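Local coordinates for NS1 (Human bocavirus, PDB 4KW3), which probably initiates rolling-circle replication of the viral DNA by recognising the replication origin and nicking one strand, this chain being its N-terminal origin-binding nickase domain, at residues 190-193 / 197-200. Residues are numbered along the deposited sequence; the frame is centred on the assembly and turned at random.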
loop_
_atom_site.group_PDB
_atom_site.type_symbol
_atom_site.label_atom_id
_atom_site.label_comp_id
_atom_site.label_asym_id
_atom_site.label_seq_id
_atom_site.Cartn_x
_atom_site.Cartn_y
_atom_site.Cartn_z
ATOM N N TYR A 190 2.188 18.086 9.681
ATOM C CA TYR A 190 2.528 19.350 9.028
ATOM C C TYR A 190 2.588 20.519 10.007
ATOM O O TYR A 190 2.178 20.398 11.156
ATOM C CB TYR A 190 1.548 19.673 7.910
ATOM C CG TYR A 190 0.187 20.073 8.397
ATOM C CD1 TYR A 190 -0.754 19.117 8.744
ATOM C CD2 TYR A 190 -0.165 21.416 8.504
ATOM C CE1 TYR A 190 -2.016 19.484 9.185
ATOM C CE2 TYR A 190 -1.426 21.794 8.944
ATOM C CZ TYR A 190 -2.348 20.822 9.285
ATOM O OH TYR A 190 -3.606 21.181 9.725
ATOM N N ARG A 191 3.127 21.642 9.545
ATOM C CA ARG A 191 3.084 22.910 10.291
ATOM C C ARG A 191 2.081 23.918 9.709
ATOM O O ARG A 191 1.892 23.980 8.488
ATOM C CB ARG A 191 4.458 23.558 10.373
ATOM C CG ARG A 191 5.497 22.639 10.916
ATOM C CD ARG A 191 5.948 23.098 12.271
ATOM N NE ARG A 191 6.979 22.218 12.801
ATOM C CZ ARG A 191 7.432 22.289 14.044
ATOM N NH1 ARG A 191 6.946 23.205 14.873
ATOM N NH2 ARG A 191 8.373 21.456 14.459
ATOM N N ASP A 192 1.368 24.635 10.574
ATOM C CA ASP A 192 0.645 25.815 10.110
ATOM C C ASP A 192 1.645 26.975 10.027
ATOM O O ASP A 192 2.850 26.795 10.282
ATOM C CB ASP A 192 -0.587 26.165 10.967
ATOM C CG ASP A 192 -0.253 26.459 12.449
ATOM O OD1 ASP A 192 0.928 26.699 12.842
ATOM O OD2 ASP A 192 -1.224 26.494 13.236
ATOM N N ARG A 193 1.145 28.157 9.678
ATOM C CA ARG A 193 1.977 29.354 9.548
ATOM C C ARG A 193 2.833 29.637 10.792
ATOM O O ARG A 193 4.049 29.851 10.690
ATOM C CB ARG A 193 1.094 30.564 9.230
ATOM C CG ARG A 193 -0.247 30.560 9.968
ATOM C CD ARG A 193 -1.353 29.943 9.114
ATOM N NE ARG A 193 -2.599 29.740 9.852
ATOM C CZ ARG A 193 -3.483 30.701 10.116
ATOM N NH1 ARG A 193 -3.262 31.947 9.720
ATOM N NH2 ARG A 193 -4.590 30.417 10.789
ATOM N N LEU A 197 2.692 22.048 15.162
ATOM C CA LEU A 197 2.464 20.737 14.531
ATOM C C LEU A 197 1.034 20.232 14.578
ATOM O O LEU A 197 0.339 20.368 15.578
ATOM C CB LEU A 197 3.299 19.632 15.162
ATOM C CG LEU A 197 4.598 19.252 14.491
ATOM C CD1 LEU A 197 5.074 17.956 15.115
ATOM C CD2 LEU A 197 4.325 19.078 13.017
ATOM N N HIS A 198 0.607 19.657 13.465
ATOM C CA HIS A 198 -0.698 19.016 13.358
ATOM C C HIS A 198 -0.568 17.644 12.710
ATOM O O HIS A 198 0.180 17.479 11.750
ATOM C CB HIS A 198 -1.627 19.902 12.548
ATOM C CG HIS A 198 -1.719 21.290 13.086
ATOM N ND1 HIS A 198 -2.636 21.654 14.048
ATOM C CD2 HIS A 198 -0.967 22.389 12.842
ATOM C CE1 HIS A 198 -2.465 22.928 14.349
ATOM N NE2 HIS A 198 -1.456 23.395 13.635
ATOM N N ALA A 199 -1.296 16.660 13.225
ATOM C CA ALA A 199 -1.178 15.297 12.719
ATOM C C ALA A 199 -2.412 14.964 11.926
ATOM O O ALA A 199 -2.457 13.962 11.231
ATOM C CB ALA A 199 -0.986 14.292 13.843
ATOM N N GLN A 200 -3.424 15.808 12.042
ATOM C CA GLN A 200 -4.673 15.575 11.339
ATOM C C GLN A 200 -4.531 15.955 9.878
ATOM O O GLN A 200 -4.042 17.033 9.546
ATOM C CB GLN A 200 -5.800 16.380 11.987
ATOM C CG GLN A 200 -7.185 16.062 11.489
ATOM C CD GLN A 200 -8.273 16.469 12.484
ATOM O OE1 GLN A 200 -7.997 16.716 13.669
ATOM N NE2 GLN A 200 -9.515 16.541 12.008
#
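Tyr190 and His198 face each other as the hydrogen-bonded antiparallel pair of a short beta hairpin, in which strand 185-191 turns back into strand 197-198 at the surface of the nickase domain. Two backbone bonds close the pair: Tyr190 N gives to His198 O and His198 N to Tyr190 O, each 2.9 Å long. Leu197 CA adds a C-H...O contact to Tyr190 O.

On the sheet face that carries Tyr190 and His198, the tyrosine CG sits between its own backbone N and carbonyl carbon (chi1 71°), which swings the ring across to the partner strand. His198 CB lies over one ring face, 3.8 Å from the Tyr190 ring centroid, as a CH-pi contact. The imidazole is displaced to one side, inclined 27° to the phenol plane, and shares little area with it. At the phenol edge, CE1 of Tyr190 comes within 3.2 Å of Gln200 O, in the ring plane.

On the other face, Leu197 and Arg191 form the non-hydrogen-bonded pair. Leu197 CG rests over the centre of the Arg191 guanidinium, whose NH1 is hydrogen-bonded to Gly195 O in the turn. Residues 193-197, the hairpin turn with Leu197 at its end, probably bind the replication origin, which is consistent with the turn being presented to DNA.

A His-carboxylate hydrogen bond ties turn to strand. Asp192 OD1 accepts from Asp196 N within the turn, while OD2 accepts the N-H of His198 NE2 from above the carboxylate plane, at 3.1 Å and an N-H...O angle of 153°.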